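Side-chain contacts in bacterial microcompartment shell protein CutR (Streptococcus intermedius SK54 = ATCC 27335, PDB 6XPJ), which probably serves as a minor shell protein of the choline-degrading bacterial microcompartment and may lend its shell heterogeneity and flexibility: residues Leu96-Ile99 and Leu100-Phe103; Val50-Pro54 and Asn55-Ile59; Ala34-Cys38 and Leu39-His43. The protein carries 1 engineered substitution. All blocks are in the same frame, centred on the assembly; numbering follows the deposited sequence.

All three contacts are local, lie in series along the chain and neither nest nor cross. Contact 3 comes first and closes the end of helix 33-39 as the chain turns off toward strand 46-53. Contact 2 rounds the corner from the end of that strand into helix 58-68. Contact 1, much later, is one stretch of helix 89-105. Contacts 1 and 2 touch: Phe103 packs on Leu52 and Thr57, and Leu96 on Val50, tying helix 89-105 to strand 46-53 and the corner after it. Contact 3 stands apart, its centre about 22 Å from that of contact 2, but Cys38 packs on Ile59 of a neighbouring subunit, so the two regions meet between subunits of the hexamer.

Contact 1: residues Leu96-Ile99 and Leu100-Phe103; sequences LEDI and LEYF
Ile99 and Phe103 stand one turn apart on helix 89-105 of the circularly permuted BMC fold and point the same way, on the side by which this helix packs against the sheet. CG2 of Ile99 lies alongside the phenyl ring, 3.9 Å from Phe103 CD1. With CG of Phe103 anti to its own carbonyl carbon (chi1 -83°), the ring leans back along the helix and brings CD1 to 3.2 Å from Ile99 O, which sits at the ring edge. That same oxygen accepts the N-H of Phe103 in a nearly straight bond (172°). Leu100, Glu101 and Tyr102 donate likewise to the carbonyls of Leu96, Glu97 and Asp98, giving an unbroken run of alpha-helical bonds. Leu100 folds back in the same sense, its CG 3.4 Å from Leu96 O.

On a more exposed flank the carboxylates of Asp98 and Glu101 come close, OD1 and OE1 being 4.4 Å apart. A water lies between them, 2.7 Å from Asp98 OD1 and 2.9 Å from Glu101 OE1, and probably eases their repulsion.

Tyr102 reaches across to a neighbouring subunit, hydrogen-bonding Lys116 O there through OH. Within the chain, Ile99 and Phe103 rest on Ile22 of strand 11-28, Leu100 on Leu114 of strand 110-116, and Asp98 and Tyr102 on Ile64 of helix 58-68.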
# COMPACT_ATOMS: atom_id res chain seq x y z
N LEU C 96 25.93 -7.69 -8.74
CA LEU C 96 25.03 -8.26 -7.72
C LEU C 96 25.83 -8.63 -6.48
O LEU C 96 25.38 -8.37 -5.37
CB LEU C 96 24.33 -9.47 -8.32
CG LEU C 96 23.28 -9.16 -9.36
CD1 LEU C 96 22.81 -10.44 -10.01
CD2 LEU C 96 22.10 -8.41 -8.75
N GLU C 97 26.97 -9.28 -6.65
CA GLU C 97 27.84 -9.67 -5.52
C GLU C 97 28.26 -8.43 -4.74
O GLU C 97 28.23 -8.45 -3.49
CB GLU C 97 29.09 -10.35 -6.05
CG GLU C 97 28.87 -11.73 -6.60
CD GLU C 97 30.00 -12.22 -7.48
OE1 GLU C 97 29.97 -13.41 -7.82
OE2 GLU C 97 30.90 -11.42 -7.83
N ASP C 98 28.64 -7.36 -5.43
CA ASP C 98 29.13 -6.15 -4.74
C ASP C 98 27.98 -5.52 -3.96
O ASP C 98 28.20 -5.05 -2.82
CB ASP C 98 29.81 -5.20 -5.72
CG ASP C 98 31.20 -5.70 -6.12
OD1 ASP C 98 31.54 -6.86 -5.80
OD2 ASP C 98 31.97 -4.89 -6.65
N ILE C 99 26.78 -5.50 -4.52
CA ILE C 99 25.59 -5.02 -3.77
C ILE C 99 25.40 -5.87 -2.50
O ILE C 99 25.24 -5.29 -1.44
CB ILE C 99 24.31 -5.04 -4.64
CG1 ILE C 99 24.38 -3.99 -5.75
CG2 ILE C 99 23.07 -4.86 -3.80
CD1 ILE C 99 23.36 -4.19 -6.83
N LEU C 100 25.36 -7.19 -2.62
CA LEU C 100 25.10 -8.07 -1.45
C LEU C 100 26.18 -7.87 -0.40
O LEU C 100 25.84 -7.76 0.78
CB LEU C 100 25.01 -9.52 -1.92
CG LEU C 100 23.76 -9.87 -2.72
CD1 LEU C 100 23.90 -11.25 -3.35
CD2 LEU C 100 22.50 -9.78 -1.87
N GLU C 101 27.45 -7.80 -0.81
CA GLU C 101 28.54 -7.70 0.17
C GLU C 101 28.45 -6.35 0.91
O GLU C 101 28.64 -6.33 2.12
CB GLU C 101 29.89 -7.85 -0.52
CG GLU C 101 30.17 -9.27 -0.97
CD GLU C 101 31.42 -9.44 -1.80
OE1 GLU C 101 32.30 -8.54 -1.79
OE2 GLU C 101 31.49 -10.47 -2.52
N TYR C 102 28.18 -5.27 0.19
CA TYR C 102 28.09 -3.94 0.83
C TYR C 102 26.92 -3.95 1.82
O TYR C 102 27.06 -3.53 2.97
CB TYR C 102 27.92 -2.82 -0.20
CG TYR C 102 27.70 -1.49 0.49
CD1 TYR C 102 28.77 -0.78 1.01
CD2 TYR C 102 26.43 -1.00 0.71
CE1 TYR C 102 28.57 0.41 1.71
CE2 TYR C 102 26.22 0.16 1.42
CZ TYR C 102 27.29 0.86 1.94
OH TYR C 102 27.06 2.03 2.61
N PHE C 103 25.74 -4.38 1.37
CA PHE C 103 24.55 -4.35 2.23
C PHE C 103 24.73 -5.26 3.44
O PHE C 103 24.33 -4.88 4.58
CB PHE C 103 23.27 -4.66 1.45
CG PHE C 103 22.71 -3.46 0.74
CD1 PHE C 103 23.28 -2.92 -0.39
CD2 PHE C 103 21.55 -2.87 1.20
CE1 PHE C 103 22.76 -1.82 -1.04
CE2 PHE C 103 21.02 -1.76 0.56
CZ PHE C 103 21.63 -1.23 -0.55
O HOH W 1 33.58 -7.66 -4.18

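Contact 2: residues Val50-Pro54 and Asn55-Ile59; sequences VSLTP and NETAI
Thr57 turns its hydroxyl back onto the carbonyl of Pro54, and this is the tight heart of the corner between strand 46-53 and helix 58-68. Pro54 O is gripped twice by one residue: OG1 of Thr57 donates from 2.8 Å, nearly in line with the carbonyl bond, while Thr57 N donates from 3.1 Å, well above the carbonyl plane. The second bond closes a four-residue turn from Pro54 to Thr57. A chi1 of 62° places OG1 between the backbone N and the carbonyl carbon, where it also presses against Leu52, 3.2 Å from CB. The methyl, CG2, also bears on Pro54, 4.0 Å from CD of its ring, which follows a cis peptide bond, and the two side chains cross at about a right angle. Farther along, Leu52 CD1 reaches Ala58 CA at 4.0 Å.

The part at Thr53 and Asn55 is looser and partly exposed. Here the two side chains meet through a water that lies 2.8 Å from Thr53 OG1 and 2.7 Å from Asn55 OD1. Leu52 O and Asn55 OD1 are both acceptors and do not bond to each other.

Glu56 bends at chi2 (86°), bringing its OE1 to 3.5 Å from Pro54 CB; its carboxylate is bound by Ser82 and Ser51 of a neighbouring subunit. In the same chain, Pro54 packs on Pro18 of strand 11-28, Ala58 on Val76 of strand 72-77 and Val83 of strand 82-87, and Thr57 and Leu52 pack on Phe103 of helix 89-105.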
# COMPACT_ATOMS: atom_id res chain seq x y z
N VAL C 50 17.11 -6.67 -8.47
CA VAL C 50 17.30 -6.49 -7.01
C VAL C 50 16.00 -5.99 -6.39
O VAL C 50 15.38 -5.04 -6.90
CB VAL C 50 18.48 -5.56 -6.70
CG1 VAL C 50 18.82 -5.66 -5.23
CG2 VAL C 50 19.69 -5.88 -7.56
N SER C 51 15.63 -6.60 -5.27
CA SER C 51 14.52 -6.18 -4.39
C SER C 51 15.08 -5.73 -3.05
O SER C 51 15.78 -6.55 -2.40
CB SER C 51 13.60 -7.34 -4.16
OG SER C 51 12.50 -6.90 -3.34
N LEU C 52 14.80 -4.49 -2.66
CA LEU C 52 15.37 -3.89 -1.43
C LEU C 52 14.27 -3.30 -0.55
O LEU C 52 13.25 -2.81 -1.04
CB LEU C 52 16.36 -2.79 -1.78
CG LEU C 52 17.46 -3.17 -2.75
CD1 LEU C 52 17.16 -2.67 -4.16
CD2 LEU C 52 18.82 -2.71 -2.25
N THR C 53 14.55 -3.26 0.74
CA THR C 53 13.70 -2.61 1.76
C THR C 53 14.68 -1.97 2.74
O THR C 53 15.64 -2.63 3.14
CB THR C 53 12.81 -3.65 2.47
OG1 THR C 53 12.15 -4.44 1.47
CG2 THR C 53 11.88 -2.97 3.44
N PRO C 54 14.51 -0.69 3.14
CA PRO C 54 13.47 0.20 2.64
C PRO C 54 13.73 0.64 1.19
O PRO C 54 14.84 0.49 0.67
CB PRO C 54 13.55 1.40 3.58
CG PRO C 54 15.00 1.43 4.00
CD PRO C 54 15.41 -0.02 4.09
N ASN C 55 12.69 1.10 0.54
CA ASN C 55 12.71 1.27 -0.93
C ASN C 55 13.71 2.33 -1.37
O ASN C 55 14.20 2.24 -2.49
CB ASN C 55 11.33 1.61 -1.43
CG ASN C 55 10.38 0.44 -1.34
OD1 ASN C 55 10.80 -0.69 -1.11
ND2 ASN C 55 9.10 0.70 -1.61
N GLU C 56 14.02 3.30 -0.52
CA GLU C 56 14.97 4.38 -0.85
C GLU C 56 16.37 3.81 -1.06
O GLU C 56 17.21 4.52 -1.68
CB GLU C 56 15.01 5.45 0.26
CG GLU C 56 13.72 6.20 0.48
CD GLU C 56 12.70 5.54 1.41
OE1 GLU C 56 12.87 4.32 1.81
OE2 GLU C 56 11.72 6.23 1.74
N THR C 57 16.68 2.61 -0.59
CA THR C 57 18.04 2.03 -0.78
C THR C 57 18.24 1.61 -2.24
O THR C 57 19.38 1.30 -2.58
CB THR C 57 18.32 0.84 0.13
OG1 THR C 57 17.42 -0.24 -0.14
CG2 THR C 57 18.29 1.22 1.59
N ALA C 58 17.21 1.66 -3.09
CA ALA C 58 17.41 1.35 -4.52
C ALA C 58 18.53 2.22 -5.12
O ALA C 58 19.38 1.70 -5.88
CB ALA C 58 16.12 1.53 -5.27
N ILE C 59 18.56 3.51 -4.81
CA ILE C 59 19.60 4.40 -5.41
C ILE C 59 21.00 3.99 -4.92
O ILE C 59 21.95 4.07 -5.71
CB ILE C 59 19.28 5.88 -5.14
CG1 ILE C 59 20.15 6.80 -5.99
CG2 ILE C 59 19.45 6.21 -3.68
CD1 ILE C 59 19.87 6.69 -7.48
O HOH W 2 10.19 -2.85 0.30

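Contact 3: residues Ala34-Cys38 and Leu39-His43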
# COMPACT_ATOMS: atom_id res chain seq x y z
N ALA C 34 10.74 -11.49 -24.94
CA ALA C 34 9.62 -10.76 -24.29
C ALA C 34 10.07 -10.05 -23.00
O ALA C 34 9.49 -9.00 -22.61
CB ALA C 34 8.47 -11.70 -24.04
N VAL C 35 11.05 -10.60 -22.29
CA VAL C 35 11.56 -9.98 -21.04
C VAL C 35 12.39 -8.74 -21.40
O VAL C 35 12.25 -7.69 -20.73
CB VAL C 35 12.33 -11.04 -20.23
CG1 VAL C 35 13.20 -10.42 -19.15
CG2 VAL C 35 11.36 -12.07 -19.66
N TYR C 36 13.27 -8.84 -22.39
CA TYR C 36 14.00 -7.64 -22.84
C TYR C 36 12.99 -6.57 -23.28
O TYR C 36 13.15 -5.39 -22.92
CB TYR C 36 14.89 -7.98 -24.03
CG TYR C 36 16.11 -8.82 -23.78
CD1 TYR C 36 17.08 -8.47 -22.84
CD2 TYR C 36 16.38 -9.91 -24.59
CE1 TYR C 36 18.25 -9.20 -22.74
CE2 TYR C 36 17.54 -10.65 -24.49
CZ TYR C 36 18.51 -10.26 -23.58
OH TYR C 36 19.66 -11.02 -23.57
N GLU C 37 11.94 -6.98 -24.00
CA GLU C 37 10.93 -6.03 -24.55
C GLU C 37 10.17 -5.34 -23.40
O GLU C 37 9.92 -4.12 -23.50
CB GLU C 37 9.97 -6.75 -25.52
CG GLU C 37 9.35 -5.82 -26.55
CD GLU C 37 10.28 -5.22 -27.60
OE1 GLU C 37 11.14 -5.94 -28.13
OE2 GLU C 37 10.13 -4.01 -27.90
N CYS C 38 9.85 -6.05 -22.32
CA CYS C 38 9.08 -5.48 -21.18
C CYS C 38 9.94 -4.43 -20.46
O CYS C 38 9.36 -3.47 -19.90
CB CYS C 38 8.51 -6.58 -20.27
SG CYS C 38 9.50 -7.01 -18.82
N LEU C 39 11.27 -4.55 -20.48
CA LEU C 39 12.16 -3.56 -19.82
C LEU C 39 12.54 -2.47 -20.82
O LEU C 39 13.09 -1.42 -20.38
CB LEU C 39 13.40 -4.27 -19.27
CG LEU C 39 13.11 -5.31 -18.19
CD1 LEU C 39 14.38 -6.05 -17.81
CD2 LEU C 39 12.47 -4.66 -16.96
N GLY C 40 12.25 -2.69 -22.11
CA GLY C 40 12.54 -1.73 -23.18
C GLY C 40 14.03 -1.59 -23.43
O GLY C 40 14.46 -0.48 -23.82
N VAL C 41 14.78 -2.68 -23.26
CA VAL C 41 16.27 -2.68 -23.33
C VAL C 41 16.75 -3.40 -24.58
O VAL C 41 15.94 -4.09 -25.25
CB VAL C 41 16.91 -3.27 -22.06
CG1 VAL C 41 16.59 -2.41 -20.85
CG2 VAL C 41 16.51 -4.72 -21.82
N ASP C 42 18.05 -3.25 -24.87
CA ASP C 42 18.74 -4.00 -25.94
C ASP C 42 18.56 -5.49 -25.68
O ASP C 42 18.66 -5.91 -24.50
CB ASP C 42 20.21 -3.57 -26.04
CG ASP C 42 20.93 -4.08 -27.27
OD1 ASP C 42 20.26 -4.61 -28.18
OD2 ASP C 42 22.14 -3.95 -27.31
N HIS C 43 18.32 -6.30 -26.71
CA HIS C 43 18.11 -7.76 -26.54
C HIS C 43 19.46 -8.48 -26.57
O HIS C 43 19.73 -9.29 -27.46
CB HIS C 43 17.16 -8.31 -27.61
CG HIS C 43 15.80 -7.71 -27.59
ND1 HIS C 43 14.72 -8.34 -28.19
CD2 HIS C 43 15.32 -6.54 -27.11
CE1 HIS C 43 13.65 -7.58 -28.06
NE2 HIS C 43 13.99 -6.47 -27.41
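Tyr36 and His43 each lay a carbon over the other's ring, a reciprocal pair of CH-pi contacts that takes the place of a true stack. His43 CA sits 3.5 Å from the centroid of the Tyr36 ring, and Tyr36 CB sits 3.7 Å from the centroid of the imidazole. The ring planes are only 19° apart but slid past each other, so they barely overlap. CG of His43 is anti to its carbonyl carbon (chi1 -60°), which carries the imidazole back over Tyr36 CB. ND1 of His43 bonds Glu33 OE1 and OH of Tyr36 bonds Gly45 O, which holds the phenol oxygen and one nitrogen of the imidazole. At an edge of the phenol ring, Val41 CG2 lies 3.9 Å from Tyr36 CD1.

Next to this pair the helix ends. Leu39 N still bonds Val35 O at 3.3 Å, then Gly40 takes a positive phi of 69°. Its N-H makes a weak bond to Glu37 O, while Val41 N reaches back to Tyr36 O at 3.2 Å. The Val41 bond encloses the weaker one from Gly40, and with glycine at C-prime the two make a Schellman motif, which here terminates helix 33-39.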